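Replication protein B (Plasmid RSF1010, PDB 3H20) synthesises primers on single-stranded DNA for replication of the plasmid, its N-terminal primase domain being joined to a C-terminal helical bundle. Local coordinates at residues R5-I10 / E43-T48; V76-E81 / P102-A107; P94-E99 / V166-S171; W108-D113 / G173-A178. One frame throughout, in Å; residues are numbered along the deposited sequence.

Contact 1 (R5-I10 / E43-T48); sequences RTLQAI and EVLQNT
With chi1 at -68°, I10 has CG1 beside the backbone N and CG2 anti to it, which aims the CG2 methyl at helix 41-46, while chi2 of 164° extends CD1 toward T48. Across from it, L45 has CG beside its own backbone N, and CD2 slides past I10 in the opposite direction until it lies 3.6 Å from I10 CG2. The same CD2 is touched by L7 CD1 at 3.9 Å, the leucine coming in at a slant. V44 adds CG1, 4.0 Å from I10 CG2. I10 and T48 meet tip to tip: I10 CD1 reaches T48 OG1 at 3.6 Å and also touches T48 CG2. Leucine, isoleucine and valine suit these places because their branches present methyls to more than one neighbour. L14 of helix 6-17 extends the packing onto V44 and L45, so this helix lies against the short helix after strand 34-40. No hydrogen bond joins the segments. T48 OG1 donates instead to L45 O at 3.0 Å, a carbonyl that also accepts from T48 N on the same face of its plane. With its hydroxyl spent inside its own segment, T48 can lie against methyl groups, and the adhesion here is van der Waals and hydrophobic.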
loop_
_atom_site.group_PDB
_atom_site.type_symbol
_atom_site.label_atom_id
_atom_site.label_comp_id
_atom_site.label_asym_id
_atom_site.label_seq_id
_atom_site.Cartn_x
_atom_site.Cartn_y
_atom_site.Cartn_z
ATOM N N ARG A 5 -22.234 17.245 -27.355
ATOM C CA ARG A 5 -20.759 17.163 -27.176
ATOM C C ARG A 5 -20.346 16.101 -26.171
ATOM O O ARG A 5 -19.249 15.565 -26.284
ATOM C CB ARG A 5 -20.149 18.524 -26.807
ATOM N N THR A 6 -21.217 15.797 -25.208
ATOM C CA THR A 6 -20.943 14.759 -24.209
ATOM C C THR A 6 -20.660 13.404 -24.869
ATOM O O THR A 6 -19.644 12.756 -24.573
ATOM C CB THR A 6 -22.098 14.625 -23.177
ATOM O OG1 THR A 6 -22.142 15.802 -22.358
ATOM C CG2 THR A 6 -21.889 13.398 -22.272
ATOM N N LEU A 7 -21.565 12.982 -25.754
ATOM C CA LEU A 7 -21.439 11.709 -26.471
ATOM C C LEU A 7 -20.127 11.644 -27.254
ATOM O O LEU A 7 -19.388 10.652 -27.189
ATOM C CB LEU A 7 -22.637 11.539 -27.422
ATOM C CG LEU A 7 -23.408 10.228 -27.602
ATOM C CD1 LEU A 7 -23.485 9.344 -26.359
ATOM C CD2 LEU A 7 -24.818 10.535 -28.099
ATOM N N GLN A 8 -19.842 12.709 -27.998
ATOM C CA GLN A 8 -18.619 12.797 -28.780
ATOM C C GLN A 8 -17.356 12.745 -27.895
ATOM O O GLN A 8 -16.360 12.085 -28.242
ATOM C CB GLN A 8 -18.639 14.058 -29.657
ATOM C CG GLN A 8 -19.703 14.025 -30.793
ATOM C CD GLN A 8 -21.156 14.153 -30.312
ATOM O OE1 GLN A 8 -21.436 14.702 -29.241
ATOM N NE2 GLN A 8 -22.087 13.643 -31.114
ATOM N N ALA A 9 -17.391 13.423 -26.750
ATOM C CA ALA A 9 -16.240 13.409 -25.837
ATOM C C ALA A 9 -16.004 12.020 -25.244
ATOM O O ALA A 9 -14.862 11.549 -25.178
ATOM C CB ALA A 9 -16.416 14.441 -24.715
ATOM N N ILE A 10 -17.078 11.380 -24.786
ATOM C CA ILE A 10 -16.983 10.019 -24.237
ATOM C C ILE A 10 -16.394 9.080 -25.302
ATOM O O ILE A 10 -15.442 8.345 -25.033
ATOM C CB ILE A 10 -18.362 9.503 -23.738
ATOM C CG1 ILE A 10 -18.823 10.297 -22.513
ATOM C CG2 ILE A 10 -18.308 7.985 -23.376
ATOM C CD1 ILE A 10 -20.346 10.130 -22.185
ATOM N N GLU A 43 -21.398 -0.297 -24.045
ATOM C CA GLU A 43 -22.301 -0.180 -22.899
ATOM C C GLU A 43 -22.166 1.171 -22.169
ATOM O O GLU A 43 -23.162 1.697 -21.669
ATOM C CB GLU A 43 -22.143 -1.369 -21.927
ATOM C CG GLU A 43 -22.549 -2.725 -22.519
ATOM C CD GLU A 43 -22.165 -3.925 -21.647
ATOM O OE1 GLU A 43 -21.187 -3.840 -20.877
ATOM O OE2 GLU A 43 -22.842 -4.966 -21.749
ATOM N N VAL A 44 -20.955 1.730 -22.118
ATOM C CA VAL A 44 -20.737 3.071 -21.540
ATOM C C VAL A 44 -21.564 4.102 -22.330
ATOM O O VAL A 44 -22.313 4.889 -21.749
ATOM C CB VAL A 44 -19.240 3.486 -21.536
ATOM C CG1 VAL A 44 -19.063 4.890 -20.930
ATOM C CG2 VAL A 44 -18.378 2.461 -20.755
ATOM N N LEU A 45 -21.443 4.059 -23.656
ATOM C CA LEU A 45 -22.223 4.929 -24.536
ATOM C C LEU A 45 -23.733 4.700 -24.425
ATOM O O LEU A 45 -24.518 5.662 -24.412
ATOM C CB LEU A 45 -21.714 4.801 -25.990
ATOM C CG LEU A 45 -20.325 5.455 -26.199
ATOM C CD1 LEU A 45 -19.654 5.040 -27.513
ATOM C CD2 LEU A 45 -20.417 6.982 -26.145
ATOM N N GLN A 46 -24.140 3.431 -24.312
ATOM C CA GLN A 46 -25.550 3.061 -24.136
ATOM C C GLN A 46 -26.139 3.658 -22.857
ATOM O O GLN A 46 -27.347 3.912 -22.770
ATOM C CB GLN A 46 -25.675 1.533 -24.069
ATOM C CG GLN A 46 -27.060 0.976 -24.283
ATOM C CD GLN A 46 -27.136 -0.538 -24.074
ATOM O OE1 GLN A 46 -26.133 -1.191 -23.792
ATOM N NE2 GLN A 46 -28.330 -1.095 -24.224
ATOM N N ASN A 47 -25.282 3.854 -21.858
ATOM C CA ASN A 47 -25.720 4.352 -20.544
ATOM C C ASN A 47 -25.533 5.861 -20.346
ATOM O O ASN A 47 -25.718 6.381 -19.247
ATOM C CB ASN A 47 -25.019 3.566 -19.428
ATOM C CG ASN A 47 -25.682 2.234 -19.158
ATOM O OD1 ASN A 47 -26.732 2.175 -18.522
ATOM N ND2 ASN A 47 -25.084 1.153 -19.655
ATOM N N THR A 48 -25.192 6.569 -21.414
ATOM C CA THR A 48 -24.970 8.014 -21.331
ATOM C C THR A 48 -26.199 8.796 -20.794
ATOM O O THR A 48 -26.038 9.696 -19.964
ATOM C CB THR A 48 -24.425 8.578 -22.658
ATOM O OG1 THR A 48 -23.159 7.958 -22.935
ATOM C CG2 THR A 48 -24.192 10.100 -22.581
#

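Contact 2 (V76-E81 / P102-A107); sequences VDDLSE and PKNYQA
Q106 runs alongside D77 and points the same way. Its CB sits 4.0 Å from V76 O, and its CG, beside the backbone N at chi1 -78°, comes 3.1 Å from D77 OD1. Beyond CG the chain is extended, and NE2 donates to D77 OD1 at 3.0 Å. The oxygen lies in the amide plane of Q106, but the donor arrives from above the carboxylate plane, the two planes being 63° apart. At the other end of the amide, OE1 accepts from N of R145, a diphosphate-pocket residue, while D77 OD2 pairs with S137. Replacing Q106 by an alanine would probably leave D77 OD1 without this donor and R145 N without its acceptor. Strands 73-79 and 104-110 are antiparallel, V76 with A107 and L79 with Y105 forming hydrogen-bonded pairs, and D78 and L79 both face Y105 in a G1 beta bulge. Within the bulge, L79 N donates to Y105 O at 2.9 Å. L79 lays CD1 on A107 CB at 3.9 Å, and L84 of helix 81-89 touches both; the small alanine admits both leucines. Y105 brings the edge of its ring to L79 O, with CD2 3.4 Å from that oxygen.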
loop_
_atom_site.group_PDB
_atom_site.type_symbol
_atom_site.label_atom_id
_atom_site.label_comp_id
_atom_site.label_asym_id
_atom_site.label_seq_id
_atom_site.Cartn_x
_atom_site.Cartn_y
_atom_site.Cartn_z
ATOM N N VAL A 76 -1.869 9.987 -14.316
ATOM C CA VAL A 76 -1.110 11.035 -13.613
ATOM C C VAL A 76 -2.048 12.224 -13.308
ATOM O O VAL A 76 -2.605 12.837 -14.225
ATOM C CB VAL A 76 0.110 11.518 -14.454
ATOM C CG1 VAL A 76 1.060 12.343 -13.591
ATOM C CG2 VAL A 76 0.863 10.332 -15.052
ATOM N N ASP A 77 -2.209 12.538 -12.021
ATOM C CA ASP A 77 -3.268 13.429 -11.526
ATOM C C ASP A 77 -2.699 14.776 -11.035
ATOM O O ASP A 77 -1.544 14.839 -10.611
ATOM C CB ASP A 77 -3.982 12.712 -10.364
ATOM C CG ASP A 77 -5.346 13.303 -10.037
ATOM O OD1 ASP A 77 -5.926 14.015 -10.882
ATOM O OD2 ASP A 77 -5.832 13.052 -8.911
ATOM N N ASP A 78 -3.506 15.839 -11.110
ATOM C CA ASP A 78 -3.183 17.173 -10.547
ATOM C C ASP A 78 -1.992 17.858 -11.248
ATOM O O ASP A 78 -1.071 18.342 -10.597
ATOM C CB ASP A 78 -2.983 17.100 -9.011
ATOM C CG ASP A 78 -3.201 18.446 -8.297
ATOM O OD1 ASP A 78 -4.026 19.277 -8.752
ATOM O OD2 ASP A 78 -2.572 18.666 -7.236
ATOM N N LEU A 79 -2.043 17.914 -12.579
ATOM C CA LEU A 79 -0.983 18.514 -13.403
ATOM C C LEU A 79 -1.354 19.914 -13.912
ATOM O O LEU A 79 -2.518 20.186 -14.191
ATOM C CB LEU A 79 -0.691 17.609 -14.619
ATOM C CG LEU A 79 -0.121 16.204 -14.361
ATOM C CD1 LEU A 79 -0.322 15.327 -15.588
ATOM C CD2 LEU A 79 1.358 16.264 -13.962
ATOM N N SER A 80 -0.351 20.783 -14.046
ATOM C CA SER A 80 -0.511 22.095 -14.671
ATOM C C SER A 80 -0.170 21.965 -16.158
ATOM O O SER A 80 0.370 20.933 -16.586
ATOM C CB SER A 80 0.436 23.097 -14.019
ATOM O OG SER A 80 1.752 22.860 -14.464
ATOM N N GLU A 81 -0.478 22.998 -16.944
ATOM C CA GLU A 81 -0.132 23.000 -18.379
ATOM C C GLU A 81 1.385 22.889 -18.588
ATOM O O GLU A 81 1.837 22.265 -19.541
ATOM C CB GLU A 81 -0.674 24.255 -19.092
ATOM C CG GLU A 81 -0.098 25.568 -18.572
ATOM C CD GLU A 81 -0.384 26.757 -19.479
ATOM O OE1 GLU A 81 -1.402 27.442 -19.257
ATOM O OE2 GLU A 81 0.421 27.011 -20.408
ATOM N N PRO A 102 -10.670 24.329 -14.308
ATOM C CA PRO A 102 -9.780 25.279 -14.993
ATOM C C PRO A 102 -8.304 25.254 -14.546
ATOM O O PRO A 102 -7.995 25.414 -13.359
ATOM C CB PRO A 102 -10.426 26.635 -14.702
ATOM C CG PRO A 102 -11.865 26.319 -14.539
ATOM C CD PRO A 102 -11.899 24.995 -13.829
ATOM N N LYS A 103 -7.414 25.053 -15.523
ATOM C CA LYS A 103 -5.952 25.015 -15.327
ATOM C C LYS A 103 -5.462 23.756 -14.601
ATOM O O LYS A 103 -4.282 23.663 -14.260
ATOM C CB LYS A 103 -5.419 26.282 -14.613
ATOM C CG LYS A 103 -5.959 27.620 -15.122
ATOM C CD LYS A 103 -4.968 28.345 -16.022
ATOM C CE LYS A 103 -5.554 29.654 -16.554
ATOM N NZ LYS A 103 -4.563 30.415 -17.389
ATOM N N ASN A 104 -6.361 22.795 -14.380
ATOM C CA ASN A 104 -6.061 21.552 -13.664
ATOM C C ASN A 104 -6.309 20.338 -14.559
ATOM O O ASN A 104 -7.410 20.172 -15.103
ATOM C CB ASN A 104 -6.917 21.442 -12.389
ATOM C CG ASN A 104 -6.567 22.491 -11.352
ATOM O OD1 ASN A 104 -5.406 22.643 -10.975
ATOM N ND2 ASN A 104 -7.571 23.216 -10.876
ATOM N N TYR A 105 -5.286 19.501 -14.722
ATOM C CA TYR A 105 -5.320 18.401 -15.704
ATOM C C TYR A 105 -4.985 17.018 -15.144
ATOM O O TYR A 105 -4.271 16.881 -14.142
ATOM C CB TYR A 105 -4.371 18.689 -16.889
ATOM C CG TYR A 105 -4.608 20.023 -17.574
ATOM C CD1 TYR A 105 -5.514 20.137 -18.635
ATOM C CD2 TYR A 105 -3.918 21.162 -17.176
ATOM C CE1 TYR A 105 -5.737 21.360 -19.269
ATOM C CE2 TYR A 105 -4.135 22.398 -17.801
ATOM C CZ TYR A 105 -5.051 22.482 -18.844
ATOM O OH TYR A 105 -5.265 23.685 -19.469
ATOM N N GLN A 106 -5.513 16.005 -15.827
ATOM C CA GLN A 106 -5.120 14.608 -15.677
ATOM C C GLN A 106 -4.562 14.120 -16.999
ATOM O O GLN A 106 -5.057 14.502 -18.073
ATOM C CB GLN A 106 -6.355 13.738 -15.348
ATOM C CG GLN A 106 -6.779 13.839 -13.908
ATOM C CD GLN A 106 -8.046 13.078 -13.589
ATOM O OE1 GLN A 106 -8.763 12.614 -14.481
ATOM N NE2 GLN A 106 -8.332 12.952 -12.307
ATOM N N ALA A 107 -3.550 13.262 -16.940
ATOM C CA ALA A 107 -3.063 12.591 -18.148
ATOM C C ALA A 107 -3.061 11.073 -17.957
ATOM O O ALA A 107 -2.750 10.587 -16.868
ATOM C CB ALA A 107 -1.653 13.090 -18.505
HETATM O O HOH W 1 -6.569 17.210 -12.139
HETATM O O HOH W 2 -4.049 20.402 -11.135
HETATM O O HOH W 3 -2.268 24.813 -15.632
#

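Contact 3 (P94-E99 / V166-S171); sequences PALVVE and VLLRES
Strands 96-99 and 167-170 run antiparallel, their short axes 142° apart in direction and 4.6 Å apart at closest approach, with E99 and L167 exchanging both backbone hydrogen bonds. On the face that carries V97 and E99, E99 sends an extended chain, CG anti to the backbone N (chi1 -171°), across R169. A bend at chi2 (-48°) swings R169 NE to E99 OE1, 2.7 Å away, in a salt bridge; NH2 adds a weak bond to the same oxygen. OE1 is met nearly along its C-O axis and lies at the guanidinium edge, while L167 CD1 rests over one guanidinium face, 3.3 Å above its plane. E99 OE2 turns to K103 N, so both carboxylate oxygens of this buried glutamate have partners. Midway along the pairing, R169 and E170 both face V97, a classic beta bulge: V97 O takes R169 N at 2.8 Å and E170 N only weakly. Strand 167-170 is an outermost strand of the four-stranded antiparallel sheet, with 96-99 as its neighbour. E170 lays the methylene CG against V97 CG2 at 3.4 Å; farther out, OE1 forms a salt bridge with K88, and OE2 accepts from waters 4 and 5, both of which also donate to P94 O. A glutamate can thus serve an apolar neighbour with its stem and polar ones with its tip. V98 and L168 share the other face, where V98 puts CG1 tightly against V166 CG1 at 3.4 Å and CG2 on L168 CD1 at 3.9 Å, the beta-branched valines suiting extended backbone. L96 and L168 reach helix 6-17, touching M17 and R12 respectively.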
loop_
_atom_site.group_PDB
_atom_site.type_symbol
_atom_site.label_atom_id
_atom_site.label_comp_id
_atom_site.label_asym_id
_atom_site.label_seq_id
_atom_site.Cartn_x
_atom_site.Cartn_y
_atom_site.Cartn_z
ATOM N N PRO A 94 1.346 12.135 -23.215
ATOM C CA PRO A 94 0.039 11.613 -22.801
ATOM C C PRO A 94 -0.673 10.898 -23.944
ATOM O O PRO A 94 -0.615 11.353 -25.087
ATOM C CB PRO A 94 -0.729 12.877 -22.411
ATOM C CG PRO A 94 0.326 13.836 -21.986
ATOM C CD PRO A 94 1.513 13.556 -22.863
ATOM N N ALA A 95 -1.338 9.791 -23.633
ATOM C CA ALA A 95 -2.268 9.168 -24.567
ATOM C C ALA A 95 -3.591 9.924 -24.617
ATOM O O ALA A 95 -4.288 9.911 -25.632
ATOM C CB ALA A 95 -2.500 7.712 -24.193
ATOM N N LEU A 96 -3.932 10.582 -23.513
ATOM C CA LEU A 96 -5.004 11.571 -23.511
ATOM C C LEU A 96 -4.857 12.541 -22.343
ATOM O O LEU A 96 -4.245 12.213 -21.326
ATOM C CB LEU A 96 -6.369 10.881 -23.454
ATOM C CG LEU A 96 -6.595 9.921 -22.285
ATOM C CD1 LEU A 96 -8.034 9.994 -21.799
ATOM C CD2 LEU A 96 -6.229 8.499 -22.681
ATOM N N VAL A 97 -5.422 13.733 -22.496
ATOM C CA VAL A 97 -5.405 14.738 -21.425
ATOM C C VAL A 97 -6.835 15.193 -21.145
ATOM O O VAL A 97 -7.589 15.502 -22.072
ATOM C CB VAL A 97 -4.530 15.972 -21.814
ATOM C CG1 VAL A 97 -4.563 17.065 -20.715
ATOM C CG2 VAL A 97 -3.079 15.554 -22.082
ATOM N N VAL A 98 -7.187 15.242 -19.859
ATOM C CA VAL A 98 -8.496 15.684 -19.402
ATOM C C VAL A 98 -8.330 16.886 -18.459
ATOM O O VAL A 98 -7.537 16.843 -17.507
ATOM C CB VAL A 98 -9.259 14.510 -18.713
ATOM C CG1 VAL A 98 -10.484 15.007 -17.935
ATOM C CG2 VAL A 98 -9.681 13.431 -19.757
ATOM N N GLU A 99 -9.056 17.964 -18.741
ATOM C CA GLU A 99 -9.097 19.127 -17.849
ATOM C C GLU A 99 -10.249 18.923 -16.862
ATOM O O GLU A 99 -11.416 18.906 -17.251
ATOM C CB GLU A 99 -9.281 20.421 -18.646
ATOM C CG GLU A 99 -9.114 21.727 -17.817
ATOM C CD GLU A 99 -8.902 22.970 -18.694
ATOM O OE1 GLU A 99 -9.210 22.910 -19.904
ATOM O OE2 GLU A 99 -8.443 24.018 -18.170
ATOM N N VAL A 166 -15.855 19.015 -17.236
ATOM C CA VAL A 166 -14.678 18.167 -17.456
ATOM C C VAL A 166 -14.474 17.995 -18.972
ATOM O O VAL A 166 -15.345 17.472 -19.667
ATOM C CB VAL A 166 -14.837 16.789 -16.746
ATOM C CG1 VAL A 166 -13.605 15.894 -16.955
ATOM C CG2 VAL A 166 -15.110 16.983 -15.251
ATOM N N LEU A 167 -13.328 18.447 -19.480
ATOM C CA LEU A 167 -13.109 18.519 -20.936
ATOM C C LEU A 167 -12.005 17.589 -21.412
ATOM O O LEU A 167 -10.971 17.486 -20.759
ATOM C CB LEU A 167 -12.758 19.951 -21.351
ATOM C CG LEU A 167 -13.773 21.023 -20.917
ATOM C CD1 LEU A 167 -13.201 22.426 -21.093
ATOM C CD2 LEU A 167 -15.096 20.882 -21.644
ATOM N N LEU A 168 -12.222 16.935 -22.557
ATOM C CA LEU A 168 -11.155 16.172 -23.215
ATOM C C LEU A 168 -10.311 17.112 -24.073
ATOM O O LEU A 168 -10.781 17.614 -25.086
ATOM C CB LEU A 168 -11.735 15.054 -24.096
ATOM C CG LEU A 168 -10.735 14.061 -24.706
ATOM C CD1 LEU A 168 -10.094 13.181 -23.630
ATOM C CD2 LEU A 168 -11.449 13.202 -25.765
ATOM N N ARG A 169 -9.062 17.328 -23.675
ATOM C CA ARG A 169 -8.195 18.333 -24.320
ATOM C C ARG A 169 -7.330 17.771 -25.450
ATOM O O ARG A 169 -7.042 18.463 -26.432
ATOM C CB ARG A 169 -7.318 19.043 -23.273
ATOM C CG ARG A 169 -8.104 19.955 -22.333
ATOM C CD ARG A 169 -9.055 20.845 -23.128
ATOM N NE ARG A 169 -9.363 22.096 -22.453
ATOM C CZ ARG A 169 -10.255 22.988 -22.882
ATOM N NH1 ARG A 169 -10.949 22.761 -23.998
ATOM N NH2 ARG A 169 -10.452 24.117 -22.197
ATOM N N GLU A 170 -6.892 16.529 -25.292
ATOM C CA GLU A 170 -6.206 15.809 -26.376
ATOM C C GLU A 170 -6.394 14.301 -26.212
ATOM O O GLU A 170 -6.717 13.828 -25.120
ATOM C CB GLU A 170 -4.734 16.225 -26.532
ATOM C CG GLU A 170 -3.810 15.865 -25.425
ATOM C CD GLU A 170 -2.366 16.235 -25.759
ATOM O OE1 GLU A 170 -1.980 17.402 -25.503
ATOM O OE2 GLU A 170 -1.633 15.363 -26.290
ATOM N N SER A 171 -6.234 13.561 -27.304
ATOM C CA SER A 171 -6.616 12.146 -27.314
ATOM C C SER A 171 -5.925 11.372 -28.437
ATOM O O SER A 171 -6.572 10.635 -29.189
ATOM C CB SER A 171 -8.150 12.023 -27.410
ATOM O OG SER A 171 -8.634 12.603 -28.605
HETATM O O HOH W 4 -2.867 12.763 -26.296
HETATM O O HOH W 5 0.578 13.831 -26.042
#

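Contact 4 (W108-D113 / G173-A178); sequences WVKVAD and GKTATA. With SO4 (sulfate ion), chain B.
The hydrogen bond across the contact runs from A176 N to K110 O, 2.9 Å long and nearly straight, with an N-H...O angle of 166°. T175 CA also comes close to this oxygen, and T175 CG2 lies 3.4 Å from it. One residue back along the strand, V109 CG1 packs on A176 CB at 3.8 Å; the alanine is small enough to sit close to the strand. Water 6 links K110 N to K174 O, a second tie between the backbones.

The side chain of K110 is fully extended, CG anti to the backbone N (chi1 -178°), and crosses T175 at a slant. Its CD and CE lie alongside the threonine, CE 3.5 Å from T175 OG1, and NZ ends in a weak salt bridge with D113 OD1. That carboxylate oxygen and T175 OG1 are also joined through water 7. Without the lysine stem, as with a serine here, T175 is likely to lose the aliphatic cover beside its hydroxyl, and D113 its lysine charge.

T175 faces a sulfate ion, probably from the crystallisation liquor: its N donates to O1 at 2.8 Å and more weakly to O3, and its OG1 donates to O3 at 2.9 Å. G173, with its positive phi, lies in the loop leading from strand 167-170 to helix 179-206; residues 173-176 run about 98° from the direction of 109-113. K110 NZ stands 3.6 Å from sulfate O3, so its charge probably helps to hold the anion, while a threonine supplies both a backbone and a hydroxyl donor; the arrangement suits an anion here, though whether one binds in solution is not established.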
loop_
_atom_site.group_PDB
_atom_site.type_symbol
_atom_site.label_atom_id
_atom_site.label_comp_id
_atom_site.label_asym_id
_atom_site.label_seq_id
_atom_site.Cartn_x
_atom_site.Cartn_y
_atom_site.Cartn_z
ATOM N N TRP A 108 -3.418 10.333 -19.004
ATOM C CA TRP A 108 -3.194 8.898 -19.040
ATOM C C TRP A 108 -2.010 8.670 -19.974
ATOM O O TRP A 108 -2.027 9.118 -21.119
ATOM C CB TRP A 108 -4.418 8.146 -19.579
ATOM C CG TRP A 108 -5.663 8.199 -18.680
ATOM C CD1 TRP A 108 -6.644 9.141 -18.703
ATOM C CD2 TRP A 108 -6.052 7.242 -17.683
ATOM N NE1 TRP A 108 -7.614 8.852 -17.768
ATOM C CE2 TRP A 108 -7.283 7.685 -17.136
ATOM C CE3 TRP A 108 -5.485 6.060 -17.199
ATOM C CZ2 TRP A 108 -7.953 6.985 -16.129
ATOM C CZ3 TRP A 108 -6.150 5.369 -16.185
ATOM C CH2 TRP A 108 -7.368 5.840 -15.661
ATOM N N VAL A 109 -0.975 8.003 -19.476
ATOM C CA VAL A 109 0.219 7.693 -20.282
ATOM C C VAL A 109 0.199 6.194 -20.611
ATOM O O VAL A 109 0.103 5.360 -19.696
ATOM C CB VAL A 109 1.524 8.048 -19.516
ATOM C CG1 VAL A 109 2.791 7.693 -20.336
ATOM C CG2 VAL A 109 1.544 9.526 -19.096
ATOM N N LYS A 110 0.286 5.866 -21.906
ATOM C CA LYS A 110 0.350 4.488 -22.374
ATOM C C LYS A 110 1.820 4.081 -22.471
ATOM O O LYS A 110 2.577 4.634 -23.281
ATOM C CB LYS A 110 -0.323 4.326 -23.749
ATOM C CG LYS A 110 -0.320 2.860 -24.268
ATOM C CD LYS A 110 -1.066 2.679 -25.586
ATOM C CE LYS A 110 -0.941 1.213 -26.055
ATOM N NZ LYS A 110 -1.764 0.896 -27.262
ATOM N N VAL A 111 2.224 3.121 -21.635
ATOM C CA VAL A 111 3.622 2.663 -21.630
ATOM C C VAL A 111 3.878 1.394 -22.450
ATOM O O VAL A 111 5.021 1.103 -22.797
ATOM C CB VAL A 111 4.154 2.476 -20.180
ATOM C CG1 VAL A 111 4.160 3.819 -19.447
ATOM C CG2 VAL A 111 3.329 1.421 -19.418
ATOM N N ALA A 112 2.814 0.640 -22.736
ATOM C CA ALA A 112 2.902 -0.659 -23.414
ATOM C C ALA A 112 1.511 -1.077 -23.869
ATOM O O ALA A 112 0.527 -0.505 -23.423
ATOM C CB ALA A 112 3.483 -1.726 -22.467
ATOM N N ASP A 113 1.423 -2.084 -24.735
ATOM C CA ASP A 113 0.110 -2.639 -25.101
ATOM C C ASP A 113 -0.503 -3.393 -23.920
ATOM O O ASP A 113 -1.724 -3.396 -23.738
ATOM C CB ASP A 113 0.215 -3.550 -26.324
ATOM C CG ASP A 113 0.604 -2.792 -27.593
ATOM O OD1 ASP A 113 0.374 -1.561 -27.679
ATOM O OD2 ASP A 113 1.132 -3.443 -28.510
ATOM N N GLY A 173 -3.723 8.866 -28.284
ATOM C CA GLY A 173 -3.845 7.415 -28.059
ATOM C C GLY A 173 -2.577 6.598 -28.291
ATOM O O GLY A 173 -2.604 5.362 -28.222
ATOM N N LYS A 174 -1.467 7.277 -28.557
ATOM C CA LYS A 174 -0.220 6.598 -28.913
ATOM C C LYS A 174 0.638 6.285 -27.698
ATOM O O LYS A 174 0.642 7.036 -26.719
ATOM C CB LYS A 174 0.611 7.464 -29.858
ATOM C CG LYS A 174 0.078 7.566 -31.277
ATOM C CD LYS A 174 1.149 8.160 -32.194
ATOM C CE LYS A 174 2.263 7.146 -32.492
ATOM N NZ LYS A 174 3.618 7.780 -32.589
ATOM N N THR A 175 1.410 5.202 -27.789
ATOM C CA THR A 175 2.368 4.848 -26.733
ATOM C C THR A 175 3.407 5.959 -26.559
ATOM O O THR A 175 3.888 6.507 -27.539
ATOM C CB THR A 175 3.060 3.509 -27.068
ATOM O OG1 THR A 175 2.061 2.488 -27.216
ATOM C CG2 THR A 175 4.042 3.112 -25.986
ATOM N N ALA A 176 3.741 6.296 -25.309
ATOM C CA ALA A 176 4.783 7.299 -25.031
ATOM C C ALA A 176 6.134 6.835 -25.590
ATOM O O ALA A 176 6.414 5.634 -25.598
ATOM C CB ALA A 176 4.887 7.558 -23.536
ATOM N N THR A 177 6.953 7.772 -26.079
ATOM C CA THR A 177 8.323 7.439 -26.538
ATOM C C THR A 177 9.124 6.658 -25.473
ATOM O O THR A 177 9.818 5.689 -25.798
ATOM C CB THR A 177 9.106 8.711 -26.950
ATOM O OG1 THR A 177 8.398 9.392 -27.994
ATOM C CG2 THR A 177 10.514 8.361 -27.453
ATOM N N ALA A 178 8.993 7.085 -24.215
ATOM C CA ALA A 178 9.695 6.478 -23.080
ATOM C C ALA A 178 8.983 5.272 -22.483
ATOM O O ALA A 178 9.422 4.744 -21.460
ATOM C CB ALA A 178 9.945 7.525 -21.987
HETATM S S SO4 B . 1.223 3.076 -30.558
HETATM O O1 SO4 B . 1.992 4.300 -30.365
HETATM O O2 SO4 B . 2.139 1.944 -30.642
HETATM O O3 SO4 B . 0.296 2.881 -29.446
HETATM O O4 SO4 B . 0.454 3.176 -31.796
HETATM O O HOH W 6 1.028 7.655 -24.004
HETATM O O HOH W 7 2.786 -0.072 -26.930
#

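All four contacts lie in the RepB primase N-terminal domain. Contacts 2, 3 and 4 share one antiparallel sheet, ordered 73-79, 104-110, 96-99, 167-170: contact 2 joins the first two strands, contact 3 the last two, and contact 4 ties the far end of 104-110 to the loop before helix 179-206. Centres of contacts 2 and 3 are about 9 Å apart, those of 3 and 4 about 14 Å. The segments of contact 3 alternate along the chain with those of 2 and 4. Contact 1 closes first, its centre about 15 Å from that of contact 3, and helix 6-17 brings it against L168. Bound diphosphate, about 4 Å from the Q106 side chain, places the sheet beside the ligand pocket.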